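Local coordinates for protein AgaA (Rhizobium radiobacter, PDB 6HLX) that binds the opine agropinic acid as the periplasmic solute-binding protein of an ABC transporter, delivering it for import into the bacterium, at residues I340-Q343 with S344-K348; S268-I271 with N272-N276. All blocks are in the same frame, centred on the assembly; numbering follows the deposited sequence.

Interaction 2 (268-276) comes first along the chain, on helix 267-274 and the turn that ends it; interaction 1 (340-348) follows on the last turns of helix 333-347. Their centres lie about 13 Å apart, and the two helices touch: CB of Ala341 rests 4.0 Å from CG1 of Ile270. Helix 333-347 is the crossover between parallel strands 322-327 and 351-356 of a six-stranded mixed sheet, and helix 267-274 packs against it and against strand 446-451 of the same sheet. The paired helices belong to one lobe, near the zinc-binding residues Glu345 and Asp266 rather than at the agropinic acid pocket; the Ile342 side chain is about 12 Å from the ligand (nearest atoms).

Interaction 1. Residues I340-Q343 with S344-K348; sequences IAIQ and SELAK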
loop_
_atom_site.group_PDB
_atom_site.type_symbol
_atom_site.label_atom_id
_atom_site.label_comp_id
_atom_site.label_asym_id
_atom_site.label_seq_id
_atom_site.Cartn_x
_atom_site.Cartn_y
_atom_site.Cartn_z
ATOM N N ILE A 340 -9.641 17.429 -9.395
ATOM C CA ILE A 340 -10.425 18.424 -10.142
ATOM C C ILE A 340 -11.925 18.263 -9.834
ATOM O O ILE A 340 -12.606 19.256 -9.551
ATOM C CB ILE A 340 -10.123 18.345 -11.662
ATOM C CG1 ILE A 340 -8.697 18.879 -11.954
ATOM C CG2 ILE A 340 -11.196 19.083 -12.499
ATOM C CD1 ILE A 340 -8.146 18.537 -13.370
ATOM N N ALA A 341 -12.415 17.011 -9.829
ATOM C CA ALA A 341 -13.826 16.736 -9.516
ATOM C C ALA A 341 -14.160 17.174 -8.086
ATOM O O ALA A 341 -15.182 17.838 -7.879
ATOM C CB ALA A 341 -14.128 15.256 -9.708
ATOM N N ILE A 342 -13.270 16.871 -7.111
ATOM C CA ILE A 342 -13.485 17.275 -5.711
ATOM C C ILE A 342 -13.560 18.805 -5.596
ATOM O O ILE A 342 -14.449 19.331 -4.925
ATOM C CB ILE A 342 -12.421 16.636 -4.771
ATOM C CG1 ILE A 342 -12.656 15.104 -4.698
ATOM C CG2 ILE A 342 -12.446 17.280 -3.345
ATOM C CD1 ILE A 342 -11.529 14.300 -4.076
ATOM N N GLN A 343 -12.652 19.508 -6.300
ATOM C CA GLN A 343 -12.597 20.967 -6.311
ATOM C C GLN A 343 -13.920 21.552 -6.805
ATOM O O GLN A 343 -14.449 22.460 -6.168
ATOM C CB GLN A 343 -11.439 21.431 -7.209
ATOM C CG GLN A 343 -11.322 22.948 -7.339
ATOM C CD GLN A 343 -10.284 23.309 -8.358
ATOM O OE1 GLN A 343 -10.310 22.837 -9.505
ATOM N NE2 GLN A 343 -9.353 24.157 -7.963
ATOM N N SER A 344 -14.446 21.045 -7.936
ATOM C CA SER A 344 -15.700 21.574 -8.485
ATOM C C SER A 344 -16.906 21.211 -7.621
ATOM O O SER A 344 -17.781 22.055 -7.421
ATOM C CB SER A 344 -15.891 21.171 -9.944
ATOM O OG SER A 344 -15.785 19.771 -10.104
ATOM N N GLU A 345 -16.914 19.992 -7.046
ATOM C CA GLU A 345 -18.005 19.568 -6.154
ATOM C C GLU A 345 -18.070 20.408 -4.880
ATOM O O GLU A 345 -19.159 20.800 -4.465
ATOM C CB GLU A 345 -17.884 18.078 -5.785
ATOM C CG GLU A 345 -18.149 17.115 -6.934
ATOM C CD GLU A 345 -19.564 17.186 -7.461
ATOM O OE1 GLU A 345 -19.779 17.836 -8.509
ATOM O OE2 GLU A 345 -20.466 16.628 -6.799
ATOM N N LEU A 346 -16.915 20.686 -4.260
ATOM C CA LEU A 346 -16.878 21.428 -2.998
ATOM C C LEU A 346 -17.126 22.919 -3.158
ATOM O O LEU A 346 -17.622 23.546 -2.216
ATOM C CB LEU A 346 -15.594 21.156 -2.219
ATOM C CG LEU A 346 -15.393 19.700 -1.748
ATOM C CD1 LEU A 346 -14.173 19.602 -0.845
ATOM C CD2 LEU A 346 -16.655 19.135 -1.028
ATOM N N ALA A 347 -16.847 23.485 -4.357
ATOM C CA ALA A 347 -17.164 24.899 -4.639
ATOM C C ALA A 347 -18.666 25.178 -4.435
ATOM O O ALA A 347 -19.034 26.291 -4.044
ATOM C CB ALA A 347 -16.778 25.261 -6.066
ATOM N N LYS A 348 -19.516 24.156 -4.680
ATOM C CA LYS A 348 -20.977 24.245 -4.588
ATOM C C LYS A 348 -21.455 24.460 -3.162
ATOM O O LYS A 348 -22.578 24.931 -2.968
ATOM C CB LYS A 348 -21.646 23.000 -5.211
ATOM C CG LYS A 348 -21.385 22.872 -6.705
ATOM C CD LYS A 348 -22.040 21.638 -7.294
ATOM C CE LYS A 348 -21.656 21.467 -8.744
ATOM N NZ LYS A 348 -21.934 20.093 -9.232
#
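Set between its own backbone N and carbonyl carbon (chi1 54°), the hydroxyl of Ser344 is turned back along helix 333-347, where OG lies 3.0 Å from Ala341 O and 3.3 Å from Ile340 O. Both oxygens take a regular helical bond: Ser344 N donates to Ile340 O, and Glu345 N to Ala341 O at 2.9 Å. One residue on, Leu346 N donates to Ile342 O, while the apolar branches of the two residues run side by side, CG2 of Ile342 at 3.8 Å from CD1 of Leu346. This pair faces inward, where Leu346 meets Ile351 and Val353 of the adjoining strand and Ile261 of helix 255-264. The first torsion of Glu345 (chi1 -69°) puts CG beside its backbone N and 3.2 Å from Ala341 O; a bend at chi2 then carries the carboxylate off the helix. There Lys348 NZ forms a salt bridge to OE1 at 3.2 Å, on the syn side but 33° out of the carboxylate plane; OE2 accepts from Asp266 N. Gln343 NE2 ties the helix to Val353 O. Glu345 and His304 are zinc ligands in a crystal structure of this protein. Here a bound zinc ion lies about 4 Å from the nearest atom of the Glu345 side chain; with one partner for each carboxylate oxygen and that cation nearby, the ionised form is probably favoured.

Interaction 2. Residues S268-I271 with N272-N276; sequences SAII and NTAFN. With EDO (1,2-ethanediol), chain X.
Ile270 and Phe275 form the tight part of this helix end, lying side by side with CG2 of Ile270 in the plane of the ring at its edge, 3.9 Å from CE1. CB of Ala274 sits 3.2 Å from Ile270 O, which accepts a bond from Ala274 N. The next bond, Phe275 N to Ile271 O at 3.1 Å, is weak and bent to 135°, as Phe275 leaves helical geometry. On the more exposed side Thr273 holds on by two donors: OG1, placed between its backbone N and carbonyl carbon (chi1 73°), reaches Ala269 O at 2.7 Å, and Thr273 N reaches the same oxygen from the other face of its plane. Asn272 N is bonded to Ser268 O, but the side-chain amide is loosely placed, ND2 coming 4.0 Å from CB of Ser268. Beyond the last turn an ethanediol, probably from the crystallisation liquor, accepts a bond through O1 from Asn276 N at 2.9 Å. The helix start is held by Asp266 OD2, which accepts from Ala269 N. Inward, Ile270, Ile271 and Phe275 lie on Met450 of strand 446-451, while Ile270, Ala274 and Phe275 meet Thr338 of helix 333-347, wedging this short helix between strand and crossover helix.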
loop_
_atom_site.group_PDB
_atom_site.type_symbol
_atom_site.label_atom_id
_atom_site.label_comp_id
_atom_site.label_asym_id
_atom_site.label_seq_id
_atom_site.Cartn_x
_atom_site.Cartn_y
_atom_site.Cartn_z
ATOM N N SER A 268 -20.410 9.615 -8.844
ATOM C CA SER A 268 -20.399 9.353 -10.288
ATOM C C SER A 268 -19.536 10.368 -11.021
ATOM O O SER A 268 -19.004 10.036 -12.065
ATOM C CB SER A 268 -21.813 9.358 -10.860
ATOM O OG SER A 268 -22.572 8.323 -10.261
ATOM N N ALA A 269 -19.395 11.611 -10.490
ATOM C CA ALA A 269 -18.543 12.628 -11.125
ATOM C C ALA A 269 -17.100 12.140 -11.112
ATOM O O ALA A 269 -16.410 12.274 -12.115
ATOM C CB ALA A 269 -18.656 13.968 -10.405
ATOM N N ILE A 270 -16.661 11.511 -10.007
ATOM C CA ILE A 270 -15.297 10.964 -9.941
ATOM C C ILE A 270 -15.147 9.767 -10.897
ATOM O O ILE A 270 -14.223 9.747 -11.706
ATOM C CB ILE A 270 -14.871 10.615 -8.489
ATOM C CG1 ILE A 270 -14.795 11.902 -7.622
ATOM C CG2 ILE A 270 -13.512 9.864 -8.503
ATOM C CD1 ILE A 270 -14.660 11.642 -6.148
ATOM N N ILE A 271 -16.060 8.784 -10.807
ATOM C CA ILE A 271 -16.016 7.572 -11.644
ATOM C C ILE A 271 -15.998 7.924 -13.140
ATOM O O ILE A 271 -15.160 7.398 -13.877
ATOM C CB ILE A 271 -17.172 6.594 -11.273
ATOM C CG1 ILE A 271 -17.004 6.069 -9.824
ATOM C CG2 ILE A 271 -17.293 5.434 -12.288
ATOM C CD1 ILE A 271 -18.266 5.462 -9.202
ATOM N N ASN A 272 -16.917 8.807 -13.577
ATOM C CA ASN A 272 -17.059 9.166 -14.988
ATOM C C ASN A 272 -15.968 10.078 -15.529
ATOM O O ASN A 272 -15.625 9.943 -16.702
ATOM C CB ASN A 272 -18.460 9.765 -15.277
ATOM C CG ASN A 272 -19.568 8.762 -15.036
ATOM O OD1 ASN A 272 -19.366 7.549 -15.147
ATOM N ND2 ASN A 272 -20.765 9.230 -14.690
ATOM N N THR A 273 -15.448 11.019 -14.719
ATOM C CA THR A 273 -14.443 11.968 -15.225
ATOM C C THR A 273 -12.995 11.561 -14.949
ATOM O O THR A 273 -12.112 12.097 -15.603
ATOM C CB THR A 273 -14.695 13.410 -14.732
ATOM O OG1 THR A 273 -14.366 13.506 -13.346
ATOM C CG2 THR A 273 -16.128 13.914 -15.004
ATOM N N ALA A 274 -12.747 10.669 -13.976
ATOM C CA ALA A 274 -11.383 10.249 -13.633
ATOM C C ALA A 274 -11.089 8.801 -13.992
ATOM O O ALA A 274 -9.917 8.427 -14.072
ATOM C CB ALA A 274 -11.137 10.466 -12.143
ATOM N N PHE A 275 -12.136 7.959 -14.099
ATOM C CA PHE A 275 -11.951 6.521 -14.330
ATOM C C PHE A 275 -12.720 5.961 -15.539
ATOM O O PHE A 275 -12.954 4.743 -15.613
ATOM C CB PHE A 275 -12.297 5.734 -13.052
ATOM C CG PHE A 275 -11.384 6.057 -11.894
ATOM C CD1 PHE A 275 -11.681 7.105 -11.025
ATOM C CD2 PHE A 275 -10.209 5.338 -11.690
ATOM C CE1 PHE A 275 -10.822 7.414 -9.961
ATOM C CE2 PHE A 275 -9.372 5.625 -10.609
ATOM C CZ PHE A 275 -9.682 6.668 -9.760
ATOM N N ASN A 276 -13.098 6.841 -16.489
ATOM C CA ASN A 276 -13.771 6.420 -17.731
ATOM C C ASN A 276 -15.044 5.572 -17.485
ATOM O O ASN A 276 -15.361 4.658 -18.255
ATOM C CB ASN A 276 -12.747 5.665 -18.631
ATOM C CG ASN A 276 -13.200 5.429 -20.052
ATOM O OD1 ASN A 276 -13.057 4.322 -20.604
ATOM N ND2 ASN A 276 -13.779 6.454 -20.660
HETATM C C1 EDO X . -11.126 9.671 -17.490
HETATM O O1 EDO X . -12.520 9.520 -17.325
HETATM C C2 EDO X . -10.626 8.754 -18.612
HETATM O O2 EDO X . -9.292 9.118 -18.897
#